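Local coordinates for lectin (Pleurotus ostreatus, PDB 6T0Q), which probably recognises galactose-type sugars such as N-acetyl-D-galactosamine, using calcium-containing sites like those of carbohydrate-binding modules, at residues F82-G86 with V87-T91; P323-E327 with F328-S332; W200-T203 with S204-V207. All coordinates share one frame; numbering follows the deposited sequence.

Interaction 1 (F82-G86 with V87-T91). With NAG (2-acetamido-2-deoxy-beta-D-glucopyranose), chain C; NAG (2-acetamido-2-deoxy-beta-D-glucopyranose), chain B.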
loop_
_atom_site.group_PDB
_atom_site.type_symbol
_atom_site.label_atom_id
_atom_site.label_comp_id
_atom_site.label_asym_id
_atom_site.label_seq_id
_atom_site.Cartn_x
_atom_site.Cartn_y
_atom_site.Cartn_z
ATOM N N PHE A 82 18.236 -24.984 -4.341
ATOM C CA PHE A 82 16.827 -25.334 -4.477
ATOM C C PHE A 82 16.118 -24.294 -5.340
ATOM O O PHE A 82 16.202 -23.092 -5.057
ATOM C CB PHE A 82 16.164 -25.405 -3.096
ATOM C CG PHE A 82 14.923 -26.254 -3.051
ATOM C CD1 PHE A 82 13.740 -25.820 -3.631
ATOM C CD2 PHE A 82 14.934 -27.484 -2.395
ATOM C CE1 PHE A 82 12.587 -26.613 -3.578
ATOM C CE2 PHE A 82 13.791 -28.278 -2.337
ATOM C CZ PHE A 82 12.621 -27.849 -2.929
ATOM N N TYR A 83 15.401 -24.760 -6.367
ATOM C CA TYR A 83 14.674 -23.895 -7.292
ATOM C C TYR A 83 13.189 -24.239 -7.293
ATOM O O TYR A 83 12.814 -25.413 -7.209
ATOM C CB TYR A 83 15.187 -24.038 -8.720
ATOM C CG TYR A 83 16.648 -23.716 -8.926
ATOM C CD1 TYR A 83 17.620 -24.700 -8.789
ATOM C CD2 TYR A 83 17.049 -22.442 -9.301
ATOM C CE1 TYR A 83 18.954 -24.422 -8.998
ATOM C CE2 TYR A 83 18.389 -22.151 -9.519
ATOM C CZ TYR A 83 19.330 -23.149 -9.368
ATOM O OH TYR A 83 20.656 -22.878 -9.573
ATOM N N VAL A 84 12.343 -23.219 -7.435
ATOM C CA VAL A 84 10.907 -23.436 -7.576
ATOM C C VAL A 84 10.417 -22.637 -8.777
ATOM O O VAL A 84 10.532 -21.404 -8.798
ATOM C CB VAL A 84 10.134 -23.054 -6.305
ATOM C CG1 VAL A 84 8.635 -23.271 -6.526
ATOM C CG2 VAL A 84 10.626 -23.911 -5.113
ATOM N N ASN A 85 9.885 -23.342 -9.777
ATOM C CA ASN A 85 9.399 -22.724 -11.011
ATOM C C ASN A 85 10.462 -21.820 -11.624
ATOM O O ASN A 85 10.177 -20.719 -12.095
ATOM C CB ASN A 85 8.097 -21.963 -10.760
ATOM C CG ASN A 85 6.973 -22.886 -10.364
ATOM O OD1 ASN A 85 6.815 -23.957 -10.958
ATOM N ND2 ASN A 85 6.205 -22.506 -9.341
ATOM N N GLY A 86 11.712 -22.284 -11.591
ATOM C CA GLY A 86 12.822 -21.592 -12.205
ATOM C C GLY A 86 13.478 -20.530 -11.354
ATOM O O GLY A 86 14.465 -19.933 -11.795
ATOM N N VAL A 87 12.972 -20.273 -10.152
ATOM C CA VAL A 87 13.501 -19.231 -9.276
ATOM C C VAL A 87 14.329 -19.886 -8.183
ATOM O O VAL A 87 13.848 -20.800 -7.499
ATOM C CB VAL A 87 12.362 -18.392 -8.671
ATOM C CG1 VAL A 87 12.919 -17.330 -7.718
ATOM C CG2 VAL A 87 11.518 -17.751 -9.780
ATOM N N ARG A 88 15.568 -19.424 -8.003
ATOM C CA ARG A 88 16.392 -19.936 -6.910
ATOM C C ARG A 88 15.838 -19.449 -5.575
ATOM O O ARG A 88 15.717 -18.242 -5.354
ATOM C CB ARG A 88 17.847 -19.500 -7.058
ATOM C CG ARG A 88 18.739 -20.051 -5.939
ATOM C CD ARG A 88 20.155 -19.484 -6.016
ATOM N NE ARG A 88 20.142 -18.033 -5.858
ATOM C CZ ARG A 88 21.110 -17.222 -6.279
ATOM N NH1 ARG A 88 22.183 -17.720 -6.879
ATOM N NH2 ARG A 88 21.000 -15.911 -6.100
ATOM N N ILE A 89 15.526 -20.389 -4.682
ATOM C CA ILE A 89 14.925 -20.073 -3.391
ATOM C C ILE A 89 15.912 -20.218 -2.238
ATOM O O ILE A 89 15.728 -19.563 -1.198
ATOM C CB ILE A 89 13.673 -20.946 -3.143
ATOM C CG1 ILE A 89 12.666 -20.717 -4.268
ATOM C CG2 ILE A 89 13.000 -20.602 -1.834
ATOM C CD1 ILE A 89 12.450 -19.264 -4.564
ATOM N N GLY A 90 16.944 -21.038 -2.376
ATOM C CA GLY A 90 17.932 -21.134 -1.321
ATOM C C GLY A 90 19.071 -22.047 -1.714
ATOM O O GLY A 90 18.955 -22.881 -2.620
ATOM N N THR A 91 20.183 -21.865 -1.015
ATOM C CA THR A 91 21.340 -22.734 -1.121
ATOM C C THR A 91 21.718 -23.157 0.288
ATOM O O THR A 91 21.562 -22.390 1.240
ATOM C CB THR A 91 22.530 -22.040 -1.813
ATOM O OG1 THR A 91 23.064 -21.057 -0.928
ATOM C CG2 THR A 91 22.077 -21.338 -3.075
HETATM C C1 NAG C . 14.250 -15.817 0.736
HETATM C C2 NAG C . 14.752 -17.233 1.059
HETATM C C3 NAG C . 16.296 -17.285 1.028
HETATM C C4 NAG C . 16.879 -16.622 -0.218
HETATM C C5 NAG C . 16.260 -15.242 -0.428
HETATM C C6 NAG C . 16.677 -14.595 -1.734
HETATM C C7 NAG C . 13.438 -18.686 2.578
HETATM C C8 NAG C . 13.110 -18.978 4.011
HETATM N N2 NAG C . 14.273 -17.657 2.367
HETATM O O3 NAG C . 16.737 -18.638 1.080
HETATM O O4 NAG C . 18.256 -16.607 -0.268
HETATM O O5 NAG C . 14.832 -15.368 -0.476
HETATM O O6 NAG C . 16.291 -15.381 -2.854
HETATM O O7 NAG C . 12.973 -19.341 1.668
HETATM C C1 NAG B . 19.128 -15.770 0.425
HETATM C C2 NAG B . 20.396 -16.514 0.875
HETATM C C3 NAG B . 21.345 -15.550 1.600
HETATM C C4 NAG B . 21.619 -14.313 0.753
HETATM C C5 NAG B . 20.305 -13.661 0.345
HETATM C C6 NAG B . 20.500 -12.459 -0.554
HETATM C C7 NAG B . 19.987 -18.914 1.326
HETATM C C8 NAG B . 19.628 -19.919 2.375
HETATM N N2 NAG B . 20.062 -17.639 1.737
HETATM O O3 NAG B . 22.567 -16.212 1.897
HETATM O O4 NAG B . 22.401 -13.363 1.472
HETATM O O5 NAG B . 19.497 -14.610 -0.372
HETATM O O6 NAG B . 19.964 -12.668 -1.854
HETATM O O7 NAG B . 20.200 -19.242 0.161
#

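Interaction 2 (P323-E327 with F328-S332)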
loop_
_atom_site.group_PDB
_atom_site.type_symbol
_atom_site.label_atom_id
_atom_site.label_comp_id
_atom_site.label_asym_id
_atom_site.label_seq_id
_atom_site.Cartn_x
_atom_site.Cartn_y
_atom_site.Cartn_z
ATOM N N PRO A 323 -6.040 -2.149 10.094
ATOM C CA PRO A 323 -4.854 -1.840 9.277
ATOM C C PRO A 323 -4.624 -0.362 9.008
ATOM O O PRO A 323 -3.457 0.057 8.956
ATOM C CB PRO A 323 -5.121 -2.605 7.973
ATOM C CG PRO A 323 -6.607 -2.862 7.963
ATOM C CD PRO A 323 -6.978 -3.048 9.399
ATOM N N LEU A 324 -5.673 0.445 8.819
ATOM C CA LEU A 324 -5.497 1.812 8.335
ATOM C C LEU A 324 -5.710 2.878 9.407
ATOM O O LEU A 324 -6.153 3.990 9.099
ATOM C CB LEU A 324 -6.425 2.093 7.155
ATOM C CG LEU A 324 -6.178 1.339 5.853
ATOM C CD1 LEU A 324 -7.015 1.967 4.741
ATOM C CD2 LEU A 324 -4.711 1.346 5.478
ATOM N N ILE A 325 -5.364 2.591 10.662
ATOM C CA ILE A 325 -5.621 3.590 11.692
ATOM C C ILE A 325 -4.628 4.740 11.570
ATOM O O ILE A 325 -3.559 4.635 10.947
ATOM C CB ILE A 325 -5.579 2.986 13.106
ATOM C CG1 ILE A 325 -4.145 2.650 13.499
ATOM C CG2 ILE A 325 -6.452 1.747 13.198
ATOM C CD1 ILE A 325 -4.006 2.328 14.973
ATOM N N ASP A 326 -4.996 5.859 12.184
ATOM C CA ASP A 326 -4.096 6.990 12.352
ATOM C C ASP A 326 -3.085 6.647 13.437
ATOM O O ASP A 326 -3.459 6.428 14.598
ATOM C CB ASP A 326 -4.905 8.231 12.724
ATOM C CG ASP A 326 -4.058 9.489 12.850
ATOM O OD1 ASP A 326 -2.825 9.444 12.649
ATOM O OD2 ASP A 326 -4.657 10.546 13.149
ATOM N N GLU A 327 -1.809 6.595 13.065
ATOM C CA GLU A 327 -0.759 6.239 14.003
ATOM C C GLU A 327 -0.135 7.457 14.670
ATOM O O GLU A 327 0.940 7.345 15.270
ATOM C CB GLU A 327 0.302 5.390 13.299
ATOM C CG GLU A 327 -0.219 3.994 12.981
ATOM C CD GLU A 327 0.718 3.174 12.118
ATOM O OE1 GLU A 327 1.672 3.746 11.546
ATOM O OE2 GLU A 327 0.487 1.951 12.017
ATOM N N PHE A 328 -0.798 8.609 14.608
ATOM C CA PHE A 328 -0.324 9.765 15.355
ATOM C C PHE A 328 -0.279 9.433 16.843
ATOM O O PHE A 328 -1.192 8.804 17.387
ATOM C CB PHE A 328 -1.229 10.977 15.108
ATOM C CG PHE A 328 -0.740 12.240 15.768
ATOM C CD1 PHE A 328 -1.082 12.535 17.081
ATOM C CD2 PHE A 328 0.078 13.125 15.078
ATOM C CE1 PHE A 328 -0.625 13.695 17.692
ATOM C CE2 PHE A 328 0.543 14.286 15.684
ATOM C CZ PHE A 328 0.189 14.570 16.991
ATOM N N GLY A 329 0.792 9.859 17.507
ATOM C CA GLY A 329 0.953 9.581 18.917
ATOM C C GLY A 329 1.550 8.229 19.252
ATOM O O GLY A 329 1.857 7.984 20.425
ATOM N N TRP A 330 1.709 7.334 18.279
ATOM C CA TRP A 330 2.469 6.110 18.503
ATOM C C TRP A 330 3.961 6.409 18.400
ATOM O O TRP A 330 4.393 7.177 17.538
ATOM C CB TRP A 330 2.083 5.032 17.484
ATOM C CG TRP A 330 0.673 4.494 17.608
ATOM C CD1 TRP A 330 -0.499 5.202 17.480
ATOM C CD2 TRP A 330 0.291 3.128 17.843
ATOM N NE1 TRP A 330 -1.579 4.361 17.643
ATOM C CE2 TRP A 330 -1.122 3.084 17.861
ATOM C CE3 TRP A 330 1.008 1.939 18.048
ATOM C CZ2 TRP A 330 -1.831 1.904 18.077
ATOM C CZ3 TRP A 330 0.301 0.766 18.266
ATOM C CH2 TRP A 330 -1.107 0.758 18.278
ATOM N N GLU A 331 4.750 5.799 19.277
ATOM C CA GLU A 331 6.192 5.994 19.289
ATOM C C GLU A 331 6.901 4.842 18.584
ATOM O O GLU A 331 6.336 3.767 18.372
ATOM C CB GLU A 331 6.710 6.113 20.731
ATOM C CG GLU A 331 6.439 4.855 21.579
ATOM C CD GLU A 331 7.016 4.921 22.992
ATOM O OE1 GLU A 331 7.954 5.713 23.227
ATOM O OE2 GLU A 331 6.530 4.174 23.870
ATOM N N SER A 332 8.159 5.080 18.221
ATOM C CA SER A 332 9.039 3.988 17.832
ATOM C C SER A 332 9.192 3.011 18.991
ATOM O O SER A 332 9.434 3.422 20.129
ATOM C CB SER A 332 10.410 4.533 17.430
ATOM O OG SER A 332 10.323 5.250 16.221
HETATM O O HOH W 1 -3.411 8.087 16.726
#

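Interaction 3 (W200-T203 with S204-V207)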
loop_
_atom_site.group_PDB
_atom_site.type_symbol
_atom_site.label_atom_id
_atom_site.label_comp_id
_atom_site.label_asym_id
_atom_site.label_seq_id
_atom_site.Cartn_x
_atom_site.Cartn_y
_atom_site.Cartn_z
ATOM N N TRP A 200 13.885 -8.319 21.381
ATOM C CA TRP A 200 12.827 -8.021 22.329
ATOM C C TRP A 200 12.562 -6.521 22.302
ATOM O O TRP A 200 13.495 -5.719 22.426
ATOM C CB TRP A 200 13.229 -8.455 23.734
ATOM C CG TRP A 200 13.485 -9.929 23.908
ATOM C CD1 TRP A 200 14.688 -10.574 23.806
ATOM C CD2 TRP A 200 12.521 -10.929 24.255
ATOM N NE1 TRP A 200 14.527 -11.917 24.066
ATOM C CE2 TRP A 200 13.207 -12.159 24.348
ATOM C CE3 TRP A 200 11.145 -10.900 24.506
ATOM C CZ2 TRP A 200 12.564 -13.353 24.679
ATOM C CZ3 TRP A 200 10.506 -12.091 24.836
ATOM C CH2 TRP A 200 11.220 -13.299 24.920
ATOM N N ILE A 201 11.301 -6.134 22.106
ATOM C CA ILE A 201 10.924 -4.725 22.103
ATOM C C ILE A 201 9.847 -4.496 23.157
ATOM O O ILE A 201 9.197 -5.430 23.639
ATOM C CB ILE A 201 10.435 -4.230 20.717
ATOM C CG1 ILE A 201 9.163 -4.973 20.276
ATOM C CG2 ILE A 201 11.546 -4.378 19.672
ATOM C CD1 ILE A 201 8.568 -4.443 18.953
ATOM N N TRP A 202 9.668 -3.227 23.513
ATOM C CA TRP A 202 8.584 -2.811 24.395
ATOM C C TRP A 202 8.352 -1.323 24.161
ATOM O O TRP A 202 8.999 -0.706 23.309
ATOM C CB TRP A 202 8.909 -3.113 25.865
ATOM C CG TRP A 202 7.689 -3.260 26.747
ATOM C CD1 TRP A 202 7.252 -2.379 27.710
ATOM C CD2 TRP A 202 6.756 -4.352 26.750
ATOM N NE1 TRP A 202 6.116 -2.868 28.312
ATOM C CE2 TRP A 202 5.786 -4.072 27.737
ATOM C CE3 TRP A 202 6.652 -5.546 26.017
ATOM C CZ2 TRP A 202 4.724 -4.937 28.007
ATOM C CZ3 TRP A 202 5.599 -6.402 26.284
ATOM C CH2 TRP A 202 4.650 -6.096 27.277
ATOM N N THR A 203 7.406 -0.751 24.905
ATOM C CA THR A 203 7.310 0.701 24.935
ATOM C C THR A 203 8.457 1.268 25.768
ATOM O O THR A 203 9.149 0.550 26.500
ATOM C CB THR A 203 5.959 1.153 25.491
ATOM O OG1 THR A 203 5.554 0.269 26.544
ATOM C CG2 THR A 203 4.902 1.149 24.396
ATOM N N SER A 204 8.657 2.580 25.656
ATOM C CA SER A 204 9.841 3.204 26.234
ATOM C C SER A 204 9.748 3.404 27.746
ATOM O O SER A 204 10.702 3.921 28.334
ATOM C CB SER A 204 10.121 4.539 25.533
ATOM O OG SER A 204 9.006 5.402 25.633
ATOM N N ASP A 205 8.646 3.001 28.393
ATOM C CA ASP A 205 8.607 2.929 29.852
ATOM C C ASP A 205 9.323 1.697 30.395
ATOM O O ASP A 205 9.375 1.511 31.612
ATOM C CB ASP A 205 7.157 2.952 30.360
ATOM C CG ASP A 205 6.293 1.851 29.749
ATOM O OD1 ASP A 205 6.772 1.122 28.849
ATOM O OD2 ASP A 205 5.125 1.712 30.169
ATOM N N ASN A 206 9.857 0.844 29.525
ATOM C CA ASN A 206 10.666 -0.302 29.939
ATOM C C ASN A 206 12.085 0.211 30.165
ATOM O O ASN A 206 12.831 0.445 29.209
ATOM C CB ASN A 206 10.616 -1.393 28.869
ATOM C CG ASN A 206 11.195 -2.719 29.333
ATOM O OD1 ASN A 206 12.170 -2.754 30.071
ATOM N ND2 ASN A 206 10.596 -3.827 28.878
ATOM N N VAL A 207 12.459 0.412 31.431
ATOM C CA VAL A 207 13.759 0.970 31.788
ATOM C C VAL A 207 14.326 0.200 32.974
ATOM O O VAL A 207 13.585 -0.320 33.815
ATOM C CB VAL A 207 13.683 2.477 32.127
ATOM C CG1 VAL A 207 13.360 3.295 30.890
ATOM C CG2 VAL A 207 12.656 2.731 33.222
#

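Interaction 1 (F82-G86 with V87-T91)
Phe82 O takes two backbone N-H groups from the facing strand: Ile89 N binds it at 2.8 Å and nearly straight (171°), while Gly90 N adds a weak bond of 3.5 Å to the same Phe82 O. Two consecutive residues facing one is the classic beta bulge, here in a two-residue hairpin. The antiparallel pairing resumes where Phe82 N meets Gly90 O; at the other end Val84 and Val87 exchange both their backbone bonds around a type I' turn, its Asn85 and Gly86 at positive phi.

The Tyr83 ring, with CG beside its own backbone N (chi1 -59°), crosses Arg88 obliquely, CD2 lying 3.5 Å from Arg88 CA and CE2 touching Arg88 CB. Val84 CG2, on the face of Phe82, meets Ile89 CG1 at 3.9 Å by the bulge, a patch continued by Val103 of strand 98-104.

The bulged strand meets two linked units of one glycan. Ile89 O accepts a 2.7 Å hydrogen bond from O3 of the chain C NAG, and Thr91 N donates to O7 of the chain B NAG at 2.9 Å. Gly90, lacking a side chain, lets O3 approach its CA, so this glycan, probably N-linked at Asn301, is held here by main-chain atoms.

Interaction 2 (P323-E327 with F328-S332)
Ile325 lays its terminal CD1 against the indole of Trp330, 3.8 Å from CZ2, the two side chains crossing at about a right angle. The reach depends on the isoleucine torsions: CG1 sits between the backbone N and the carbonyl carbon (chi1 72°), and the chain then runs extended, carrying CD1 to the six-membered ring. Trp330 is buried, and Ala217 and Arg219 of strand 214-222 continue its packing beyond the loop.

The indole also lies close to the backbone it follows. Its CD1 comes within 3.4 Å of Glu327 O, the same oxygen that accepts the 3.1 Å hydrogen bond from Trp330 N. That donor stands above the carbonyl plane, well off the C=O direction. The side chain of Glu327 heads elsewhere, to a salt bridge with Arg219.

On the exposed side Asp326 lies alongside Phe328, pointing the same way. With its CG anti to the backbone N (chi1 -177°), OD1 receives Phe328 N at 2.9 Å, the N-H approaching from above the carboxylate plane and closing an Asx turn. The other oxygen, OD2, has a long, weak ion pair with Lys17 of the second subunit, whose side chain also packs on Phe328. A water donates to Asp326 O at 2.7 Å.

Phe328 and Gly329 occupy the central positions of a type II beta turn from Glu327 to Trp330, Gly329 at the positive phi usual for its third residue; the turn leads into strand 331-338, where Glu331 pairs by backbone bonds with Ala312 in the antiparallel sheet.

Interaction 3 (W200-T203 with S204-V207)
Thr203 OG1 donates a 2.7 Å hydrogen bond to Asp205 OD1, meeting the carboxylate on its syn side but 32° out of its plane. Both groups are folded inward to make it: OG1 of Thr203 and CG of Asp205 each lie between their own backbone N and carbonyl carbon. The same OD1 also sits at the edge of the Trp202 indole, near its plane, 3.7 Å from CD1, with carboxylate and ring only 17° apart. Asp205 OD2 completes the grip on this carboxylate through a salt bridge to Arg216, so neither oxygen lacks a polar partner, and the charge is probably well compensated.

Asn206 closes the inner side of the turn. Its amide reaches Trp202, ND2 coming to 3.5 Å from Trp202 CB. Amide and indole planes stand 79° apart, and the two side chains cross at about a right angle. Asn206 CB adds to this close packing, 3.7 Å from Trp202 CD1 on the five-membered ring.

The backbone frame is a type I beta turn from Thr203 to Asn206, closed by Asn206 N on Thr203 O at 3.1 Å, and it ends strand 199-202 of the antiparallel sheet that also holds strand 331-338. The buried Trp202 packs beside Asn281, a ligand of the second calcium ion, with its side chain about 7 Å from the metal at nearest atoms.

The looser, partly exposed side lies at Ser204. Its CB turns away from the strand, and its OG turns to Glu331.

In the fold
Interactions 2 and 3 are neighbours, their centres about 17 Å apart, and both feed the same antiparallel sheet, in which strands 199-202 and 331-338 lie side by side. They touch directly: Glu331 OE1 lies 2.6 Å from Ser204 OG, a probable hydrogen bond, and Glu331 OE2 packs on Thr203 CG2. Interaction 1 is remote, its centre about 39 Å from that of interaction 3 and on the opposite side of the chain's centre. Their settings differ too: residues 88-91 line a glycan pocket, residues 200-207 adjoin the calcium site completed by Asp239, Asp240, Gly283 and Pro285, and 323-332 reaches the second subunit.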